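Long-range contacts in enoyl-acyl carrier protein reductase (Uncultured bacterium, PDB 6KIA), which probably reduces the double bond of enoyl-acyl carrier protein substrates with NADH, the last reductive step of each round of fatty acid elongation: residues A158-G163 and S237-H242; E207-T212 and K264-L269. All blocks are in the same frame, centred on the assembly; numbering follows the deposited sequence.

Contact 1: residues A158-G163 and S237-H242; sequences AHTMAG and SAYGYH. With NAI (1,4-dihydronicotinamide adenine dinucleotide), chain D.
Thr160 and Tyr239 run alongside each other in the same direction, because each sets one branch next to its own backbone N: CG2 in Thr160 (with OG1 at chi1 68°) and the ring in Tyr239 (chi1 -72°). The methyl CG2 of Thr160 thus lies 3.9 Å from CE2 of Tyr239, approaching the ring obliquely, while OG1 is turned to the cofactor. This OG1 donates a hydrogen bond to O3B of the NADH adenosine ribose at 2.6 Å, and the carbonyl O of Thr160 accepts one from O3D of the nicotinamide ribose at 3.0 Å, so a single threonine serves both sugars.

Behind it the two strands run parallel. His159 N donates to Ser237 O over 2.8 Å, nearly straight at 157°. Ser237 fits a buried strand position: its OG packs 3.4 Å from CA of Ala158, whose small methyl allows this approach, and meets a water at 2.7 Å that in turn donates to His159 O. A second water accepts from Tyr239 N at 2.9 Å and also meets His159 ND1 and, weakly, NADH O3D, occupying the place where the strands part. The imidazole suits this position, since ND1 meets the water while NE2 is hydrogen-bonded to Thr212 OG1.

Beyond the strands, Ala162 N bonds NADH O4B, Met161 CG and SD pack by the adenine, and CB of Tyr241 lies 3.5 Å from nicotinamide C5N. A dinucleotide lying along the C-terminal edge of a parallel sheet is characteristic of a Rossmann fold.

Contact 2: residues E207-T212 and K264-L269; sequences EVTANT and KAKMRL. With NAI (1,4-dihydronicotinamide adenine dinucleotide), chain D.
Arg268 runs out past Ala210 to Asn211 on an extended chain. Its CB packs against the methyl of Ala210 at 3.9 Å, and CG rests on that same methyl. CD follows at 3.6 Å from Asn211 OD1, and then NE donates to this oxygen over 2.9 Å, on a lone pair in the carbonyl plane, at an angle of 165°. At the tip, NH2 donates to a water, which in turn donates to Asn211 OD1. OD1 meets the guanidinium at its edge, in its plane, and the amide itself is turned 78° to it. Asn211 suits its place by working at both ends: ND2 donates to Glu207 OE1 while OD1 takes the arginine.

Small residues let the nearly parallel helices approach to 7.8 Å between segment axes. Ala210 CB lies 3.3 Å from Ala265 O, and Thr209 CB packs on Ala265 CB at 3.8 Å. On the cofactor side, Thr209 CG2 lies across CD and CE of Lys266, whose NZ donates to O2D (2.8 Å) and O3D of NADH. A lysine holding both hydroxyls of the nicotinamide ribose recalls the cofactor site of short-chain dehydrogenases/reductases, here carried by helix 263-278, which helix 196-219 flanks.

How the contacts relate
The segments alternate along the chain: 158-163, 207-212, 237-242, then 264-269. Strand 155-159, helix 196-219, strand 234-240 and helix 263-278 come in this order, with other helices and a two-stranded hairpin between them; contact 1 joins the strands and contact 2 the helices. Their centres lie 9 Å apart. The helices cover the sheet face that carries Ala238, which touches Phe213 and Leu269. Besides the bond from His159 to helix 196-219, a probable hydrogen bond from Lys266 NZ to Tyr239 O, 2.8 Å, ties the layers. Both contacts touch NADH: strand ends and the two helices together build the nicotinamide-ribose part of its site.

Contact 1: residues A158-G163 and S237-H242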
loop_
_atom_site.group_PDB
_atom_site.type_symbol
_atom_site.label_atom_id
_atom_site.label_comp_id
_atom_site.label_asym_id
_atom_site.label_seq_id
_atom_site.Cartn_x
_atom_site.Cartn_y
_atom_site.Cartn_z
ATOM N N ALA A 158 -0.850 4.433 -12.524
ATOM C CA ALA A 158 -0.333 4.099 -11.192
ATOM C C ALA A 158 -1.446 3.541 -10.279
ATOM O O ALA A 158 -2.323 4.268 -9.798
ATOM C CB ALA A 158 0.322 5.333 -10.560
ATOM N N HIS A 159 -1.409 2.234 -10.060
ATOM C CA HIS A 159 -2.396 1.544 -9.216
ATOM C C HIS A 159 -2.017 1.702 -7.761
ATOM O O HIS A 159 -0.851 1.563 -7.424
ATOM C CB HIS A 159 -2.438 0.074 -9.629
ATOM C CG HIS A 159 -3.316 -0.799 -8.792
ATOM N ND1 HIS A 159 -2.898 -1.336 -7.592
ATOM C CD2 HIS A 159 -4.545 -1.321 -9.030
ATOM C CE1 HIS A 159 -3.855 -2.099 -7.098
ATOM N NE2 HIS A 159 -4.863 -2.111 -7.952
ATOM N N THR A 160 -2.993 1.989 -6.898
ATOM C CA THR A 160 -2.702 2.157 -5.469
ATOM C C THR A 160 -3.668 1.373 -4.604
ATOM O O THR A 160 -3.555 1.396 -3.378
ATOM C CB THR A 160 -2.796 3.639 -5.010
ATOM O OG1 THR A 160 -4.165 4.058 -5.093
ATOM C CG2 THR A 160 -1.905 4.559 -5.846
ATOM N N MET A 161 -4.654 0.716 -5.215
ATOM C CA MET A 161 -5.790 0.204 -4.451
ATOM C C MET A 161 -5.432 -0.962 -3.563
ATOM O O MET A 161 -4.815 -1.923 -4.007
ATOM C CB MET A 161 -6.919 -0.239 -5.395
ATOM C CG MET A 161 -7.426 0.873 -6.275
ATOM S SD MET A 161 -8.729 0.334 -7.385
ATOM C CE MET A 161 -9.263 1.900 -8.090
ATOM N N ALA A 162 -5.868 -0.863 -2.315
ATOM C CA ALA A 162 -5.785 -1.952 -1.345
ATOM C C ALA A 162 -6.900 -1.741 -0.337
ATOM O O ALA A 162 -7.179 -0.611 0.045
ATOM C CB ALA A 162 -4.407 -1.975 -0.639
ATOM N N GLY A 163 -7.520 -2.822 0.119
ATOM C CA GLY A 163 -8.579 -2.707 1.116
ATOM C C GLY A 163 -9.551 -3.859 1.014
ATOM O O GLY A 163 -9.166 -4.941 0.587
ATOM N N SER A 237 2.232 0.729 -12.744
ATOM C CA SER A 237 2.937 0.503 -11.482
ATOM C C SER A 237 1.895 0.136 -10.435
ATOM O O SER A 237 0.715 0.490 -10.575
ATOM C CB SER A 237 3.721 1.745 -11.056
ATOM O OG SER A 237 2.828 2.805 -10.722
ATOM N N ALA A 238 2.319 -0.585 -9.399
ATOM C CA ALA A 238 1.466 -0.859 -8.254
ATOM C C ALA A 238 2.341 -0.812 -7.018
ATOM O O ALA A 238 3.543 -1.073 -7.086
ATOM C CB ALA A 238 0.767 -2.226 -8.366
ATOM N N TYR A 239 1.732 -0.490 -5.888
ATOM C CA TYR A 239 2.431 -0.506 -4.606
ATOM C C TYR A 239 2.211 -1.866 -3.963
ATOM O O TYR A 239 1.080 -2.231 -3.659
ATOM C CB TYR A 239 1.934 0.608 -3.685
ATOM C CG TYR A 239 2.361 1.998 -4.101
ATOM C CD1 TYR A 239 3.566 2.542 -3.652
ATOM C CD2 TYR A 239 1.552 2.771 -4.942
ATOM C CE1 TYR A 239 3.959 3.809 -4.034
ATOM C CE2 TYR A 239 1.953 4.041 -5.332
ATOM C CZ TYR A 239 3.134 4.545 -4.869
ATOM O OH TYR A 239 3.539 5.805 -5.252
ATOM N N GLY A 240 3.287 -2.619 -3.781
ATOM C CA GLY A 240 3.157 -3.915 -3.157
ATOM C C GLY A 240 3.685 -3.845 -1.750
ATOM O O GLY A 240 4.422 -2.923 -1.410
ATOM N N TYR A 241 3.286 -4.808 -0.919
ATOM C CA TYR A 241 4.025 -5.045 0.330
ATOM C C TYR A 241 4.341 -6.537 0.400
ATOM O O TYR A 241 3.448 -7.362 0.207
ATOM C CB TYR A 241 3.247 -4.628 1.580
ATOM C CG TYR A 241 4.066 -4.922 2.826
ATOM C CD1 TYR A 241 5.221 -4.195 3.093
ATOM C CD2 TYR A 241 3.710 -5.951 3.697
ATOM C CE1 TYR A 241 6.004 -4.467 4.195
ATOM C CE2 TYR A 241 4.480 -6.226 4.813
ATOM C CZ TYR A 241 5.617 -5.483 5.066
ATOM O OH TYR A 241 6.412 -5.744 6.177
ATOM N N HIS A 242 5.619 -6.864 0.620
ATOM C CA HIS A 242 6.030 -8.266 0.697
ATOM C C HIS A 242 7.262 -8.346 1.576
ATOM O O HIS A 242 8.262 -8.992 1.231
ATOM C CB HIS A 242 6.306 -8.831 -0.704
ATOM C CG HIS A 242 6.298 -10.330 -0.762
ATOM N ND1 HIS A 242 6.086 -11.027 -1.935
ATOM C CD2 HIS A 242 6.480 -11.261 0.205
ATOM C CE1 HIS A 242 6.113 -12.327 -1.681
ATOM N NE2 HIS A 242 6.357 -12.496 -0.393
HETATM P PA NAI D . -3.974 5.031 1.638
HETATM O O1A NAI D . -3.557 6.454 1.423
HETATM O O2A NAI D . -5.132 4.790 2.586
HETATM O O5B NAI D . -4.254 4.405 0.204
HETATM C C5B NAI D . -5.221 3.385 0.060
HETATM C C4B NAI D . -5.544 3.403 -1.465
HETATM O O4B NAI D . -6.501 2.202 -1.691
HETATM C C3B NAI D . -6.163 4.466 -1.836
HETATM O O3B NAI D . -5.708 4.947 -3.167
HETATM C C2B NAI D . -7.756 4.029 -1.900
HETATM O O2B NAI D . -8.496 4.995 -2.734
HETATM C C1B NAI D . -7.719 2.832 -2.373
HETATM N N9A NAI D . -8.832 2.008 -1.860
HETATM C C8A NAI D . -9.174 1.529 -0.651
HETATM N N7A NAI D . -10.306 0.841 -0.783
HETATM C C5A NAI D . -10.668 0.886 -2.087
HETATM C C6A NAI D . -11.780 0.318 -2.690
HETATM N N6A NAI D . -12.876 -0.471 -2.200
HETATM N N1A NAI D . -11.946 0.496 -4.011
HETATM C C2A NAI D . -11.038 1.231 -4.728
HETATM N N3A NAI D . -9.927 1.795 -4.124
HETATM C C4A NAI D . -9.763 1.611 -2.776
HETATM O O3 NAI D . -2.726 4.129 2.243
HETATM P PN NAI D . -1.394 3.594 1.507
HETATM O O1N NAI D . -0.623 4.738 0.923
HETATM O O2N NAI D . -0.657 2.857 2.614
HETATM O O5D NAI D . -1.860 2.585 0.363
HETATM C C5D NAI D . -1.473 2.766 -0.989
HETATM C C4D NAI D . -0.801 1.457 -1.463
HETATM O O4D NAI D . 0.356 1.329 -0.844
HETATM C C3D NAI D . -1.627 0.243 -1.043
HETATM O O3D NAI D . -1.800 -0.656 -2.086
HETATM C C2D NAI D . -0.714 -0.389 0.031
HETATM O O2D NAI D . -1.084 -1.802 0.208
HETATM C C1D NAI D . 0.494 -0.189 -0.426
HETATM N N1N NAI D . 1.536 -0.305 0.594
HETATM C C2N NAI D . 1.398 0.253 1.847
HETATM C C3N NAI D . 2.398 0.062 2.809
HETATM C C7N NAI D . 2.292 0.698 4.195
HETATM O O7N NAI D . 2.982 0.290 5.125
HETATM N N7N NAI D . 1.390 1.777 4.386
HETATM C C4N NAI D . 3.547 -0.663 2.529
HETATM C C5N NAI D . 3.701 -1.182 1.238
HETATM C C6N NAI D . 2.693 -1.003 0.285
HETATM O O HOH W 1 1.607 2.625 -8.329
HETATM O O HOH W 2 -1.080 -0.811 -5.353
#

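Contact 2: residues E207-T212 and K264-L269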
loop_
_atom_site.group_PDB
_atom_site.type_symbol
_atom_site.label_atom_id
_atom_site.label_comp_id
_atom_site.label_asym_id
_atom_site.label_seq_id
_atom_site.Cartn_x
_atom_site.Cartn_y
_atom_site.Cartn_z
ATOM N N GLU A 207 -10.104 -9.159 -4.371
ATOM C CA GLU A 207 -10.747 -8.293 -5.370
ATOM C C GLU A 207 -10.160 -6.866 -5.384
ATOM O O GLU A 207 -9.806 -6.323 -6.455
ATOM C CB GLU A 207 -12.260 -8.207 -5.136
ATOM C CG GLU A 207 -13.064 -9.444 -5.494
ATOM C CD GLU A 207 -12.722 -10.035 -6.850
ATOM O OE1 GLU A 207 -12.354 -9.273 -7.776
ATOM O OE2 GLU A 207 -12.891 -11.265 -7.011
ATOM N N VAL A 208 -10.065 -6.254 -4.210
ATOM C CA VAL A 208 -9.644 -4.852 -4.106
ATOM C C VAL A 208 -8.141 -4.641 -4.310
ATOM O O VAL A 208 -7.719 -3.734 -5.028
ATOM C CB VAL A 208 -10.024 -4.250 -2.716
ATOM C CG1 VAL A 208 -9.591 -2.782 -2.640
ATOM C CG2 VAL A 208 -11.547 -4.411 -2.433
ATOM N N THR A 209 -7.344 -5.468 -3.644
ATOM C CA THR A 209 -5.900 -5.303 -3.569
ATOM C C THR A 209 -5.190 -5.888 -4.777
ATOM O O THR A 209 -4.130 -5.401 -5.176
ATOM C CB THR A 209 -5.382 -5.952 -2.270
ATOM O OG1 THR A 209 -6.057 -5.321 -1.173
ATOM C CG2 THR A 209 -3.867 -5.830 -2.111
ATOM N N ALA A 210 -5.790 -6.906 -5.394
ATOM C CA ALA A 210 -5.108 -7.591 -6.492
ATOM C C ALA A 210 -5.839 -7.500 -7.828
ATOM O O ALA A 210 -5.287 -6.992 -8.814
ATOM C CB ALA A 210 -4.872 -9.069 -6.118
ATOM N N ASN A 211 -7.070 -7.996 -7.886
ATOM C CA ASN A 211 -7.756 -8.100 -9.172
ATOM C C ASN A 211 -8.054 -6.762 -9.859
ATOM O O ASN A 211 -8.139 -6.703 -11.078
ATOM C CB ASN A 211 -9.038 -8.899 -8.992
ATOM C CG ASN A 211 -8.752 -10.341 -8.613
ATOM O OD1 ASN A 211 -7.654 -10.844 -8.854
ATOM N ND2 ASN A 211 -9.730 -11.007 -8.012
ATOM N N THR A 212 -8.189 -5.694 -9.081
ATOM C CA THR A 212 -8.295 -4.348 -9.634
ATOM C C THR A 212 -7.121 -3.993 -10.574
ATOM O O THR A 212 -7.310 -3.232 -11.521
ATOM C CB THR A 212 -8.344 -3.297 -8.516
ATOM O OG1 THR A 212 -7.264 -3.536 -7.602
ATOM C CG2 THR A 212 -9.651 -3.401 -7.742
ATOM N N LYS A 264 -1.701 -12.707 1.001
ATOM C CA LYS A 264 -2.149 -13.520 -0.134
ATOM C C LYS A 264 -2.535 -12.656 -1.344
ATOM O O LYS A 264 -2.202 -12.983 -2.496
ATOM C CB LYS A 264 -3.317 -14.412 0.292
ATOM C CG LYS A 264 -2.917 -15.533 1.231
ATOM C CD LYS A 264 -2.048 -16.541 0.489
ATOM C CE LYS A 264 -1.613 -17.701 1.375
ATOM N NZ LYS A 264 -0.687 -18.601 0.624
ATOM N N ALA A 265 -3.269 -11.574 -1.089
ATOM C CA ALA A 265 -3.691 -10.678 -2.175
ATOM C C ALA A 265 -2.485 -9.978 -2.792
ATOM O O ALA A 265 -2.432 -9.784 -4.006
ATOM C CB ALA A 265 -4.702 -9.652 -1.663
ATOM N N LYS A 266 -1.500 -9.600 -1.968
ATOM C CA LYS A 266 -0.308 -8.945 -2.527
ATOM C C LYS A 266 0.493 -9.933 -3.402
ATOM O O LYS A 266 1.137 -9.526 -4.365
ATOM C CB LYS A 266 0.586 -8.370 -1.424
ATOM C CG LYS A 266 -0.008 -7.115 -0.726
ATOM C CD LYS A 266 -0.172 -5.970 -1.751
ATOM C CE LYS A 266 -0.541 -4.661 -1.052
ATOM N NZ LYS A 266 -0.797 -3.517 -1.983
ATOM N N MET A 267 0.483 -11.225 -3.056
ATOM C CA MET A 267 1.202 -12.167 -3.923
ATOM C C MET A 267 0.418 -12.430 -5.213
ATOM O O MET A 267 1.003 -12.677 -6.284
ATOM C CB MET A 267 1.517 -13.462 -3.175
ATOM C CG MET A 267 2.655 -13.240 -2.196
ATOM S SD MET A 267 3.149 -14.748 -1.301
ATOM C CE MET A 267 1.714 -15.012 -0.279
ATOM N N ARG A 268 -0.902 -12.329 -5.135
ATOM C CA ARG A 268 -1.704 -12.436 -6.346
ATOM C C ARG A 268 -1.464 -11.222 -7.258
ATOM O O ARG A 268 -1.381 -11.347 -8.481
ATOM C CB ARG A 268 -3.185 -12.546 -5.998
ATOM C CG ARG A 268 -4.079 -12.782 -7.198
ATOM C CD ARG A 268 -5.532 -12.967 -6.780
ATOM N NE ARG A 268 -6.362 -13.282 -7.937
ATOM C CZ ARG A 268 -6.544 -14.510 -8.418
ATOM N NH1 ARG A 268 -5.992 -15.559 -7.820
ATOM N NH2 ARG A 268 -7.300 -14.686 -9.488
ATOM N N LEU A 269 -1.301 -10.058 -6.641
ATOM C CA LEU A 269 -0.936 -8.838 -7.365
ATOM C C LEU A 269 0.380 -9.018 -8.126
ATOM O O LEU A 269 0.485 -8.673 -9.320
ATOM C CB LEU A 269 -0.824 -7.667 -6.383
ATOM C CG LEU A 269 -0.381 -6.311 -6.938
ATOM C CD1 LEU A 269 -1.505 -5.699 -7.781
ATOM C CD2 LEU A 269 0.036 -5.382 -5.792
HETATM P PA NAI D . -3.974 5.031 1.638
HETATM O O1A NAI D . -3.557 6.454 1.423
HETATM O O2A NAI D . -5.132 4.790 2.586
HETATM O O5B NAI D . -4.254 4.405 0.204
HETATM C C5B NAI D . -5.221 3.385 0.060
HETATM C C4B NAI D . -5.544 3.403 -1.465
HETATM O O4B NAI D . -6.501 2.202 -1.691
HETATM C C3B NAI D . -6.163 4.466 -1.836
HETATM O O3B NAI D . -5.708 4.947 -3.167
HETATM C C2B NAI D . -7.756 4.029 -1.900
HETATM O O2B NAI D . -8.496 4.995 -2.734
HETATM C C1B NAI D . -7.719 2.832 -2.373
HETATM N N9A NAI D . -8.832 2.008 -1.860
HETATM C C8A NAI D . -9.174 1.529 -0.651
HETATM N N7A NAI D . -10.306 0.841 -0.783
HETATM C C5A NAI D . -10.668 0.886 -2.087
HETATM C C6A NAI D . -11.780 0.318 -2.690
HETATM N N6A NAI D . -12.876 -0.471 -2.200
HETATM N N1A NAI D . -11.946 0.496 -4.011
HETATM C C2A NAI D . -11.038 1.231 -4.728
HETATM N N3A NAI D . -9.927 1.795 -4.124
HETATM C C4A NAI D . -9.763 1.611 -2.776
HETATM O O3 NAI D . -2.726 4.129 2.243
HETATM P PN NAI D . -1.394 3.594 1.507
HETATM O O1N NAI D . -0.623 4.738 0.923
HETATM O O2N NAI D . -0.657 2.857 2.614
HETATM O O5D NAI D . -1.860 2.585 0.363
HETATM C C5D NAI D . -1.473 2.766 -0.989
HETATM C C4D NAI D . -0.801 1.457 -1.463
HETATM O O4D NAI D . 0.356 1.329 -0.844
HETATM C C3D NAI D . -1.627 0.243 -1.043
HETATM O O3D NAI D . -1.800 -0.656 -2.086
HETATM C C2D NAI D . -0.714 -0.389 0.031
HETATM O O2D NAI D . -1.084 -1.802 0.208
HETATM C C1D NAI D . 0.494 -0.189 -0.426
HETATM N N1N NAI D . 1.536 -0.305 0.594
HETATM C C2N NAI D . 1.398 0.253 1.847
HETATM C C3N NAI D . 2.398 0.062 2.809
HETATM C C7N NAI D . 2.292 0.698 4.195
HETATM O O7N NAI D . 2.982 0.290 5.125
HETATM N N7N NAI D . 1.390 1.777 4.386
HETATM C C4N NAI D . 3.547 -0.663 2.529
HETATM C C5N NAI D . 3.701 -1.182 1.238
HETATM C C6N NAI D . 2.693 -1.003 0.285
HETATM O O HOH W 3 -2.597 -3.445 -4.158
HETATM O O HOH W 4 -7.129 -12.162 -11.305
#